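PDB 5ZB2: DNA repair protein RAD7 from Saccharomyces cerevisiae, which takes part in global genome nucleotide excision repair, which removes damage from nontranscribing DNA, as a component of the GGR complex with Rad16 and Abf1, and binds Elc1. Local coordinates for residues 60-72 / 81-95. Sequence-based numbering, arbitrary orientation.
Sequences NRALNDHTLQLFL and FSDCSKISFDGYKTL. With 9FO (3,6,9,12,15,18,21,24,27,30,33,36,39,42,45,48,51,54,57-nonadecaoxanonapentacontane-1,59-diol), chain K.
The carboxylate of Asp65 grips Ser88 twice. Asp65 OD2 takes the hydroxyl OG of Ser88 on its syn lone pair (2.6 Å). Asp65 OD1 accepts Ser88 N at 3.1 Å through a nearly straight N-H, met on the syn side but 27° out of the carboxylate plane. Ser88 is the N-cap of helix 89-98: with OG set between backbone N and carbonyl carbon (chi1 75°), the same oxygen accepts from Gly91 N. Without this carboxylate, as with an alanine here, Ser88 N and OG would probably lose both acceptors, and the cap hydroxyl would be freer to turn. Two waters join the backbones, one linking Leu63 O to Asp83 O and Lys86 N, the other Asp65 N to Lys86 O. Extended Lys86 sends NZ to Arg61 O (3.0 Å), in the carbonyl plane. Among apolar groups, Leu63 CD2 sits over one face of the Phe81 ring, a CH-pi contact 3.7 Å from its centroid. Phe81 turns its edge onto the face of Phe71, a T-shaped pair with planes at 77°, and Leu68 CD1 meets Phe81 CE2 at 3.8 Å. Beside this apolar cluster, at the N-terminal end of the leucine-rich-repeat domain, Asp65 thus acts from the second shell, fixing the rotation of the hydroxyl that caps helix 89-98.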
# COMPACT_ATOMS: atom_id res chain seq x y z
N ASN A 60 9.25 -8.19 -22.59
CA ASN A 60 10.52 -8.46 -21.93
C ASN A 60 10.37 -8.78 -20.45
O ASN A 60 11.36 -8.75 -19.72
CB ASN A 60 11.47 -7.27 -22.10
CG ASN A 60 11.92 -7.09 -23.54
OD1 ASN A 60 12.86 -7.74 -23.99
ND2 ASN A 60 11.26 -6.20 -24.27
N ARG A 61 9.15 -9.09 -20.00
CA ARG A 61 8.89 -9.38 -18.58
C ARG A 61 9.47 -8.28 -17.69
O ARG A 61 9.94 -8.53 -16.59
CB ARG A 61 9.46 -10.74 -18.19
CG ARG A 61 8.83 -11.91 -18.92
CD ARG A 61 9.53 -13.23 -18.60
NE ARG A 61 9.33 -13.67 -17.22
CZ ARG A 61 10.21 -13.51 -16.23
NH1 ARG A 61 11.37 -12.91 -16.43
NH2 ARG A 61 9.91 -13.96 -15.01
N ALA A 62 9.41 -7.04 -18.19
CA ALA A 62 10.03 -5.90 -17.52
C ALA A 62 9.00 -4.93 -16.95
O ALA A 62 9.38 -3.84 -16.50
CB ALA A 62 10.96 -5.16 -18.48
N LEU A 63 7.72 -5.29 -16.96
CA LEU A 63 6.70 -4.47 -16.33
C LEU A 63 6.56 -4.88 -14.87
O LEU A 63 6.25 -6.04 -14.57
CB LEU A 63 5.37 -4.60 -17.07
CG LEU A 63 4.29 -3.58 -16.72
CD1 LEU A 63 4.72 -2.16 -17.05
CD2 LEU A 63 2.99 -3.92 -17.43
N ASN A 64 6.81 -3.94 -13.96
CA ASN A 64 6.77 -4.22 -12.53
C ASN A 64 6.51 -2.90 -11.81
O ASN A 64 6.30 -1.86 -12.43
CB ASN A 64 8.07 -4.90 -12.08
CG ASN A 64 9.31 -4.07 -12.38
OD1 ASN A 64 9.31 -2.85 -12.19
ND2 ASN A 64 10.36 -4.73 -12.84
N ASP A 65 6.53 -2.96 -10.47
CA ASP A 65 6.22 -1.76 -9.69
C ASP A 65 7.22 -0.64 -9.95
O ASP A 65 6.88 0.54 -9.82
CB ASP A 65 6.19 -2.08 -8.20
CG ASP A 65 4.97 -2.89 -7.79
OD1 ASP A 65 4.07 -3.12 -8.64
OD2 ASP A 65 4.89 -3.28 -6.60
N HIS A 66 8.46 -1.00 -10.30
CA HIS A 66 9.49 -0.01 -10.56
C HIS A 66 9.23 0.72 -11.87
O HIS A 66 9.09 1.95 -11.90
CB HIS A 66 10.86 -0.71 -10.58
CG HIS A 66 12.03 0.22 -10.53
ND1 HIS A 66 12.24 1.10 -9.49
CD2 HIS A 66 13.08 0.37 -11.38
CE1 HIS A 66 13.36 1.77 -9.71
NE2 HIS A 66 13.89 1.35 -10.85
N THR A 67 9.13 -0.02 -12.98
CA THR A 67 8.88 0.59 -14.28
C THR A 67 7.47 1.13 -14.41
O THR A 67 7.22 1.98 -15.27
CB THR A 67 9.15 -0.43 -15.39
OG1 THR A 67 8.36 -1.60 -15.17
CG2 THR A 67 10.61 -0.81 -15.42
N LEU A 68 6.54 0.65 -13.58
CA LEU A 68 5.18 1.18 -13.60
C LEU A 68 5.15 2.70 -13.48
O LEU A 68 4.21 3.34 -13.95
CB LEU A 68 4.37 0.56 -12.46
CG LEU A 68 2.95 1.10 -12.23
CD1 LEU A 68 2.07 0.82 -13.44
CD2 LEU A 68 2.36 0.51 -10.97
N GLN A 69 6.17 3.28 -12.85
CA GLN A 69 6.18 4.71 -12.60
C GLN A 69 6.29 5.52 -13.89
O GLN A 69 5.97 6.71 -13.88
CB GLN A 69 7.34 5.07 -11.66
CG GLN A 69 7.17 4.48 -10.27
CD GLN A 69 8.34 4.77 -9.37
OE1 GLN A 69 8.26 5.62 -8.47
NE2 GLN A 69 9.45 4.08 -9.60
N LEU A 70 6.71 4.89 -14.99
CA LEU A 70 6.74 5.56 -16.28
C LEU A 70 5.34 5.94 -16.76
O LEU A 70 5.20 6.83 -17.61
CB LEU A 70 7.41 4.65 -17.32
CG LEU A 70 8.84 4.23 -16.99
CD1 LEU A 70 9.25 2.99 -17.79
CD2 LEU A 70 9.80 5.38 -17.25
N PHE A 71 4.30 5.29 -16.24
CA PHE A 71 2.94 5.45 -16.73
C PHE A 71 2.05 6.25 -15.79
O PHE A 71 0.84 6.30 -15.99
CB PHE A 71 2.32 4.07 -16.98
CG PHE A 71 3.13 3.20 -17.89
CD1 PHE A 71 4.15 2.41 -17.39
CD2 PHE A 71 2.87 3.16 -19.25
CE1 PHE A 71 4.89 1.60 -18.23
CE2 PHE A 71 3.61 2.36 -20.09
CZ PHE A 71 4.62 1.58 -19.58
N LEU A 72 2.62 6.88 -14.77
CA LEU A 72 1.83 7.54 -13.74
C LEU A 72 1.70 9.04 -14.01
O LEU A 72 2.59 9.67 -14.57
CB LEU A 72 2.46 7.33 -12.35
CG LEU A 72 2.54 5.88 -11.85
CD1 LEU A 72 3.17 5.84 -10.47
CD2 LEU A 72 1.18 5.21 -11.84
N PHE A 81 -1.93 -3.38 -20.47
CA PHE A 81 -0.73 -4.05 -19.96
C PHE A 81 -0.83 -5.52 -20.35
O PHE A 81 -1.72 -6.23 -19.87
CB PHE A 81 -0.61 -3.91 -18.44
CG PHE A 81 -0.10 -2.57 -17.96
CD1 PHE A 81 0.52 -1.68 -18.82
CD2 PHE A 81 -0.23 -2.22 -16.62
CE1 PHE A 81 1.00 -0.46 -18.35
CE2 PHE A 81 0.24 -1.01 -16.16
CZ PHE A 81 0.86 -0.13 -17.02
N SER A 82 0.09 -5.98 -21.20
CA SER A 82 0.02 -7.33 -21.73
C SER A 82 0.51 -8.39 -20.75
O SER A 82 0.13 -9.56 -20.88
CB SER A 82 0.81 -7.43 -23.04
OG SER A 82 0.23 -6.61 -24.04
N ASP A 83 1.34 -8.02 -19.78
CA ASP A 83 1.81 -8.98 -18.77
C ASP A 83 2.04 -8.22 -17.47
O ASP A 83 3.08 -7.57 -17.32
CB ASP A 83 3.07 -9.70 -19.23
CG ASP A 83 3.55 -10.75 -18.24
OD1 ASP A 83 3.16 -10.68 -17.05
OD2 ASP A 83 4.32 -11.65 -18.64
N CYS A 84 1.09 -8.32 -16.55
CA CYS A 84 1.15 -7.67 -15.24
C CYS A 84 1.64 -8.59 -14.14
O CYS A 84 1.52 -8.24 -12.96
CB CYS A 84 -0.23 -7.15 -14.84
SG CYS A 84 -1.08 -6.18 -16.04
N SER A 85 2.17 -9.77 -14.49
CA SER A 85 2.44 -10.79 -13.48
C SER A 85 3.24 -10.23 -12.31
O SER A 85 3.00 -10.60 -11.15
CB SER A 85 3.19 -11.96 -14.12
OG SER A 85 2.33 -12.69 -14.97
N LYS A 86 4.19 -9.34 -12.58
CA LYS A 86 5.10 -8.83 -11.55
C LYS A 86 4.58 -7.59 -10.83
O LYS A 86 5.24 -7.10 -9.91
CB LYS A 86 6.47 -8.53 -12.17
CG LYS A 86 7.17 -9.76 -12.72
CD LYS A 86 8.53 -9.42 -13.31
CE LYS A 86 9.25 -10.66 -13.81
NZ LYS A 86 10.62 -10.36 -14.30
N ILE A 87 3.42 -7.06 -11.23
CA ILE A 87 2.84 -5.90 -10.56
C ILE A 87 2.14 -6.36 -9.28
O ILE A 87 1.27 -7.24 -9.32
CB ILE A 87 1.86 -5.17 -11.49
CG1 ILE A 87 2.62 -4.56 -12.67
CG2 ILE A 87 1.07 -4.08 -10.73
CD1 ILE A 87 1.72 -4.03 -13.78
N SER A 88 2.49 -5.75 -8.16
CA SER A 88 1.94 -6.15 -6.87
C SER A 88 0.58 -5.49 -6.65
O SER A 88 0.14 -4.63 -7.42
CB SER A 88 2.88 -5.76 -5.73
OG SER A 88 2.81 -4.37 -5.49
N PHE A 89 -0.09 -5.91 -5.57
CA PHE A 89 -1.38 -5.30 -5.24
C PHE A 89 -1.23 -3.81 -4.97
O PHE A 89 -2.14 -3.03 -5.26
CB PHE A 89 -2.01 -6.02 -4.05
CG PHE A 89 -1.37 -5.70 -2.73
CD1 PHE A 89 -0.17 -6.29 -2.37
CD2 PHE A 89 -1.97 -4.84 -1.83
CE1 PHE A 89 0.42 -6.01 -1.15
CE2 PHE A 89 -1.39 -4.55 -0.61
CZ PHE A 89 -0.19 -5.14 -0.27
N ASP A 90 -0.08 -3.40 -4.41
CA ASP A 90 0.16 -1.97 -4.21
C ASP A 90 0.39 -1.26 -5.54
O ASP A 90 -0.01 -0.10 -5.71
CB ASP A 90 1.37 -1.76 -3.29
CG ASP A 90 1.00 -1.89 -1.82
OD1 ASP A 90 -0.19 -1.74 -1.47
OD2 ASP A 90 1.92 -2.12 -0.99
N GLY A 91 1.03 -1.93 -6.50
CA GLY A 91 1.17 -1.35 -7.83
C GLY A 91 -0.17 -1.00 -8.45
O GLY A 91 -0.34 0.09 -9.00
N TYR A 92 -1.14 -1.91 -8.35
CA TYR A 92 -2.46 -1.64 -8.90
C TYR A 92 -3.13 -0.48 -8.17
O TYR A 92 -3.80 0.34 -8.80
CB TYR A 92 -3.33 -2.90 -8.81
CG TYR A 92 -2.86 -4.04 -9.68
CD1 TYR A 92 -2.95 -3.96 -11.07
CD2 TYR A 92 -2.34 -5.20 -9.12
CE1 TYR A 92 -2.52 -5.00 -11.87
CE2 TYR A 92 -1.91 -6.25 -9.92
CZ TYR A 92 -2.01 -6.14 -11.29
OH TYR A 92 -1.59 -7.18 -12.09
N LYS A 93 -2.96 -0.41 -6.85
CA LYS A 93 -3.54 0.69 -6.09
C LYS A 93 -2.93 2.03 -6.50
O LYS A 93 -3.64 3.03 -6.63
CB LYS A 93 -3.36 0.44 -4.59
CG LYS A 93 -4.20 -0.72 -4.05
CD LYS A 93 -3.55 -1.41 -2.85
CE LYS A 93 -3.47 -0.49 -1.63
NZ LYS A 93 -2.85 -1.17 -0.46
N THR A 94 -1.61 2.06 -6.71
CA THR A 94 -0.96 3.32 -7.07
C THR A 94 -1.39 3.77 -8.46
O THR A 94 -1.65 4.96 -8.68
CB THR A 94 0.56 3.18 -6.99
OG1 THR A 94 0.94 2.73 -5.68
CG2 THR A 94 1.25 4.51 -7.28
N LEU A 95 -1.47 2.83 -9.41
CA LEU A 95 -1.96 3.16 -10.74
C LEU A 95 -3.32 3.83 -10.67
O LEU A 95 -3.54 4.88 -11.29
CB LEU A 95 -2.03 1.88 -11.59
CG LEU A 95 -2.61 2.03 -13.00
CD1 LEU A 95 -1.69 2.86 -13.88
CD2 LEU A 95 -2.87 0.66 -13.61
OAA 9FO K . -7.37 8.41 3.85
CAB 9FO K . -6.41 8.73 2.88
CAC 9FO K . -5.19 9.36 3.55
OAD 9FO K . -4.44 10.08 2.61
CAE 9FO K . -3.67 9.30 1.75
CAF 9FO K . -3.24 10.14 0.55
OAG 9FO K . -3.06 9.31 -0.56
CAH 9FO K . -4.25 8.95 -1.21
CAI 9FO K . -4.15 7.49 -1.61
OAJ 9FO K . -4.52 6.71 -0.51
CAK 9FO K . -3.77 5.54 -0.35
CAL 9FO K . -4.02 4.97 1.05
OAM 9FO K . -2.80 4.59 1.62
CAN 9FO K . -2.71 4.85 2.99
CAO 9FO K . -2.40 6.33 3.20
OAP 9FO K . -1.19 6.46 3.89
CAQ 9FO K . -0.72 7.77 3.94
CAR 9FO K . -0.06 8.11 2.61
OAS 9FO K . 0.72 9.26 2.74
CAT 9FO K . 0.73 10.07 1.60
CAU 9FO K . 1.38 9.35 0.42
OAV 9FO K . 0.48 9.31 -0.65
CAW 9FO K . 0.91 8.53 -1.73
CAX 9FO K . -0.20 8.49 -2.78
OAY 9FO K . -0.90 7.28 -2.69
CAZ 9FO K . -0.25 6.17 -3.25
CBA 9FO K . -1.22 5.00 -3.33
OBB 9FO K . -0.71 3.88 -2.67
CBC 9FO K . -1.11 3.73 -1.33
CBD 9FO K . -0.65 2.35 -0.85
OBE 9FO K . 0.69 2.42 -0.47
CBF 9FO K . 1.44 1.34 -0.92
CBG 9FO K . 2.86 1.45 -0.39
OBH 9FO K . 3.10 2.78 0.01
CBI 9FO K . 4.44 3.18 -0.04
CBJ 9FO K . 4.53 4.70 -0.15
OBK 9FO K . 5.54 5.02 -1.07
CBL 9FO K . 5.23 6.04 -1.98
CBM 9FO K . 6.11 5.90 -3.22
OBN 9FO K . 5.64 6.75 -4.22
CBO 9FO K . 4.74 6.16 -5.12
CBP 9FO K . 5.49 5.35 -6.17
OBQ 9FO K . 4.63 4.33 -6.61
CBR 9FO K . 5.24 3.17 -7.10
CBS 9FO K . 4.25 2.03 -6.91
OBT 9FO K . 4.92 0.94 -6.35
CBU 9FO K . 4.13 0.14 -5.51
CBV 9FO K . 5.05 -0.65 -4.59
OBW 9FO K . 5.34 0.13 -3.47
CBX 9FO K . 6.22 -0.47 -2.57
CBY 9FO K . 6.78 0.58 -1.61
OBZ 9FO K . 7.16 1.72 -2.33
CCA 9FO K . 8.46 2.15 -2.04
CCB 9FO K . 8.66 3.57 -2.57
OCC 9FO K . 9.10 3.59 -3.90
CCD 9FO K . 8.24 3.05 -4.86
CCE 9FO K . 8.64 1.60 -5.09
OCF 9FO K . 8.79 1.33 -6.45
CCG 9FO K . 8.79 -0.04 -6.77
CCH 9FO K . 9.72 -0.82 -5.85
OCI 9FO K . 10.10 -2.02 -6.47
O HOH W 1 4.64 -8.04 -15.14
O HOH W 2 6.92 -5.26 -8.83